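PDB 6Z0C: maquette-3 from Escherichia coli, which serves as an artificial four-helix bundle, probably designed to study buried charged networks in a protein core. Local coordinates for residues A115-Q126 and V176-Q187. Residues are numbered along the deposited sequence; the frame is centred on the assembly and turned at random.
Sequences AQKIQQLLQKFQ and VQKAQQLVQKLQ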
# COMPACT_ATOMS: atom_id res chain seq x y z
N ALA A 115 6.76 16.07 2.36
CA ALA A 115 7.16 15.09 1.33
C ALA A 115 7.94 13.93 1.97
O ALA A 115 7.75 12.78 1.54
CB ALA A 115 7.95 15.77 0.24
N GLN A 116 8.77 14.22 2.99
CA GLN A 116 9.57 13.19 3.71
C GLN A 116 8.64 12.32 4.58
O GLN A 116 8.87 11.10 4.62
CB GLN A 116 10.67 13.83 4.56
CG GLN A 116 11.96 14.06 3.79
CD GLN A 116 12.61 12.77 3.34
OE1 GLN A 116 12.59 11.76 4.04
NE2 GLN A 116 13.19 12.80 2.15
N LYS A 117 7.65 12.92 5.24
CA LYS A 117 6.66 12.17 6.06
C LYS A 117 5.91 11.19 5.14
O LYS A 117 5.77 10.02 5.52
CB LYS A 117 5.69 13.12 6.77
CG LYS A 117 6.27 13.81 8.00
CD LYS A 117 5.27 14.69 8.71
CE LYS A 117 5.88 15.48 9.85
NZ LYS A 117 4.86 16.23 10.61
N ILE A 118 5.48 11.66 3.96
CA ILE A 118 4.76 10.82 2.97
C ILE A 118 5.69 9.68 2.54
O ILE A 118 5.25 8.52 2.59
CB ILE A 118 4.25 11.65 1.77
CG1 ILE A 118 3.17 12.65 2.20
CG2 ILE A 118 3.75 10.75 0.65
CD1 ILE A 118 2.79 13.66 1.14
N GLN A 119 6.94 9.99 2.18
CA GLN A 119 7.96 8.98 1.77
C GLN A 119 8.11 7.91 2.87
O GLN A 119 8.12 6.72 2.52
CB GLN A 119 9.30 9.67 1.47
CG GLN A 119 10.43 8.70 1.19
CD GLN A 119 11.64 9.39 0.61
OE1 GLN A 119 11.70 10.62 0.50
NE2 GLN A 119 12.63 8.60 0.22
N GLN A 120 8.21 8.33 4.14
CA GLN A 120 8.39 7.42 5.30
C GLN A 120 7.15 6.52 5.45
O GLN A 120 7.34 5.31 5.73
CB GLN A 120 8.68 8.21 6.58
CG GLN A 120 10.09 8.79 6.61
CD GLN A 120 10.32 9.78 7.73
OE1 GLN A 120 9.38 10.33 8.30
NE2 GLN A 120 11.58 10.02 8.04
N LEU A 121 5.94 7.06 5.27
CA LEU A 121 4.67 6.28 5.30
C LEU A 121 4.69 5.21 4.20
O LEU A 121 4.29 4.06 4.48
CB LEU A 121 3.46 7.21 5.12
CG LEU A 121 3.06 8.07 6.31
CD1 LEU A 121 1.81 8.88 5.97
CD2 LEU A 121 2.83 7.24 7.56
N LEU A 122 5.11 5.57 2.99
CA LEU A 122 5.13 4.65 1.81
C LEU A 122 6.19 3.56 2.02
O LEU A 122 5.94 2.41 1.59
CB LEU A 122 5.43 5.44 0.54
CG LEU A 122 4.38 6.46 0.12
CD1 LEU A 122 4.86 7.25 -1.08
CD2 LEU A 122 3.04 5.80 -0.17
N GLN A 123 7.34 3.90 2.61
CA GLN A 123 8.43 2.92 2.88
C GLN A 123 7.93 1.88 3.89
O GLN A 123 8.13 0.68 3.63
CB GLN A 123 9.70 3.65 3.32
CG GLN A 123 10.41 4.32 2.15
CD GLN A 123 11.62 5.13 2.57
OE1 GLN A 123 12.06 5.09 3.71
NE2 GLN A 123 12.16 5.88 1.62
N LYS A 124 7.29 2.32 4.97
CA LYS A 124 6.64 1.45 6.00
C LYS A 124 5.60 0.57 5.30
O LYS A 124 5.63 -0.67 5.49
CB LYS A 124 6.02 2.33 7.09
CG LYS A 124 5.18 1.61 8.14
CD LYS A 124 4.39 2.57 9.02
CE LYS A 124 3.22 1.94 9.74
NZ LYS A 124 3.56 1.58 11.14
N PHE A 125 4.74 1.19 4.50
CA PHE A 125 3.68 0.53 3.69
C PHE A 125 4.30 -0.60 2.85
O PHE A 125 3.80 -1.74 2.94
CB PHE A 125 2.99 1.57 2.81
CG PHE A 125 1.62 1.18 2.33
CD1 PHE A 125 0.50 1.91 2.71
CD2 PHE A 125 1.45 0.09 1.49
CE1 PHE A 125 -0.76 1.55 2.26
CE2 PHE A 125 0.19 -0.27 1.05
CZ PHE A 125 -0.91 0.46 1.43
N GLN A 126 5.33 -0.30 2.07
CA GLN A 126 6.00 -1.29 1.17
C GLN A 126 6.53 -2.46 2.01
O GLN A 126 6.30 -3.62 1.60
CB GLN A 126 7.13 -0.65 0.35
CG GLN A 126 7.93 -1.66 -0.46
CD GLN A 126 8.81 -1.05 -1.52
OE1 GLN A 126 9.00 0.16 -1.57
NE2 GLN A 126 9.37 -1.89 -2.37
N VAL A 176 2.41 1.11 -4.64
CA VAL A 176 3.20 1.78 -3.57
C VAL A 176 4.52 2.26 -4.18
O VAL A 176 5.00 3.34 -3.80
CB VAL A 176 3.43 0.86 -2.35
CG1 VAL A 176 4.31 1.53 -1.31
CG2 VAL A 176 2.12 0.43 -1.73
N GLN A 177 5.08 1.48 -5.11
CA GLN A 177 6.32 1.83 -5.85
C GLN A 177 6.03 3.04 -6.75
O GLN A 177 6.87 3.95 -6.79
CB GLN A 177 6.85 0.58 -6.55
CG GLN A 177 7.38 -0.47 -5.58
CD GLN A 177 7.44 -1.87 -6.13
OE1 GLN A 177 6.97 -2.15 -7.23
NE2 GLN A 177 8.01 -2.79 -5.36
N LYS A 178 4.86 3.07 -7.42
CA LYS A 178 4.41 4.23 -8.23
C LYS A 178 4.27 5.47 -7.33
O LYS A 178 4.66 6.57 -7.77
CB LYS A 178 3.08 3.95 -8.94
CG LYS A 178 3.18 3.03 -10.15
CD LYS A 178 1.90 2.96 -10.95
CE LYS A 178 1.98 1.99 -12.11
NZ LYS A 178 0.64 1.73 -12.69
N ALA A 179 3.74 5.30 -6.12
CA ALA A 179 3.55 6.40 -5.15
C ALA A 179 4.92 7.00 -4.80
O ALA A 179 5.03 8.24 -4.73
CB ALA A 179 2.82 5.91 -3.93
N GLN A 180 5.94 6.15 -4.61
CA GLN A 180 7.31 6.61 -4.24
C GLN A 180 7.92 7.38 -5.43
O GLN A 180 8.64 8.36 -5.16
CB GLN A 180 8.14 5.43 -3.74
CG GLN A 180 7.69 4.95 -2.37
CD GLN A 180 8.47 3.76 -1.87
OE1 GLN A 180 9.63 3.87 -1.49
NE2 GLN A 180 7.82 2.60 -1.84
N GLN A 181 7.60 7.00 -6.67
CA GLN A 181 7.98 7.78 -7.89
C GLN A 181 7.34 9.17 -7.84
O GLN A 181 8.04 10.15 -8.16
CB GLN A 181 7.49 7.12 -9.18
CG GLN A 181 8.41 6.05 -9.72
CD GLN A 181 7.82 5.42 -10.96
OE1 GLN A 181 7.14 4.41 -10.89
NE2 GLN A 181 8.05 6.05 -12.10
N LEU A 182 6.06 9.25 -7.50
CA LEU A 182 5.30 10.53 -7.49
C LEU A 182 5.88 11.45 -6.41
O LEU A 182 5.93 12.66 -6.65
CB LEU A 182 3.81 10.26 -7.26
CG LEU A 182 3.07 9.66 -8.45
CD1 LEU A 182 1.60 9.47 -8.12
CD2 LEU A 182 3.21 10.54 -9.69
N VAL A 183 6.30 10.89 -5.26
CA VAL A 183 6.94 11.68 -4.17
C VAL A 183 8.19 12.36 -4.74
O VAL A 183 8.38 13.56 -4.48
CB VAL A 183 7.29 10.82 -2.94
CG1 VAL A 183 8.26 11.55 -2.00
CG2 VAL A 183 6.04 10.40 -2.18
N GLN A 184 9.03 11.62 -5.47
CA GLN A 184 10.28 12.15 -6.07
C GLN A 184 9.94 13.24 -7.10
O GLN A 184 10.61 14.29 -7.08
CB GLN A 184 11.11 11.02 -6.68
CG GLN A 184 11.68 10.07 -5.65
CD GLN A 184 12.44 10.78 -4.56
OE1 GLN A 184 13.17 11.73 -4.80
NE2 GLN A 184 12.27 10.31 -3.33
N LYS A 185 8.94 13.01 -7.96
CA LYS A 185 8.50 14.01 -8.97
C LYS A 185 7.99 15.27 -8.27
O LYS A 185 8.33 16.37 -8.73
CB LYS A 185 7.41 13.43 -9.88
CG LYS A 185 7.86 12.31 -10.79
CD LYS A 185 6.81 11.91 -11.81
CE LYS A 185 7.29 10.85 -12.77
NZ LYS A 185 8.44 11.31 -13.57
N LEU A 186 7.22 15.13 -7.19
CA LEU A 186 6.70 16.29 -6.42
C LEU A 186 7.88 17.06 -5.81
O LEU A 186 7.84 18.30 -5.87
CB LEU A 186 5.70 15.80 -5.36
CG LEU A 186 4.30 15.50 -5.91
CD1 LEU A 186 3.48 14.70 -4.91
CD2 LEU A 186 3.58 16.79 -6.27
N GLN A 187 8.90 16.37 -5.29
CA GLN A 187 10.13 16.99 -4.73
C GLN A 187 10.88 17.75 -5.84
O GLN A 187 11.40 18.83 -5.55
CB GLN A 187 11.03 15.94 -4.07
CG GLN A 187 10.50 15.41 -2.74
CD GLN A 187 11.06 16.14 -1.54
OE1 GLN A 187 11.28 17.35 -1.56
NE2 GLN A 187 11.28 15.39 -0.48
O HOH W 1 10.75 6.24 -0.83
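Val183 enters helix 115-126 as a knob among Ala115, Ile118, Gln119 and Leu122. Its CG2, beside its own backbone N, lies 3.5 Å from Leu122 CD1 and 3.7 Å from Ile118 CG2, while CG1, anti to that N, is turned to the backbone of Ala115. The side chains of Leu122 and Val183 run antiparallel alongside one another, and both methyls of Leu122 also rest on Ala179 CB. Two turns earlier in its helix, Val176 splits its branches: CG2 touches the Phe125 ring obliquely at CD2 (3.3 Å), and CG1 packs on Leu122 O and Gln126 CB. This knob-into-hole packing at Val183 and the contacts around it join two antiparallel helices of the four-helix bundle, their axes 9.8 Å apart at 163°; Phe125 and Ala179 also reach helix 4-48, and Ile118 helix 52-99. Glutamines line one side of this apolar strip. Gln180 NE2 donates to Gln126 OE1 (2.7 Å, N-H...O 158°), the two extended chains crossing at about a right angle with amide planes 73° apart. Gln180 OE1 accepts from a water at 2.7 Å, which weakly links it to Gln119 NE2, and its CG lies against Leu122 CB at 3.7 Å. With an alanine at Gln180, Gln126 OE1 would probably lose this donor, the water its link to helix 176-187, and Leu122 CB some of its cover. Farther along, the bent chain of Gln187 lays its amide against Ala115 CB, NE2 being 3.4 Å away.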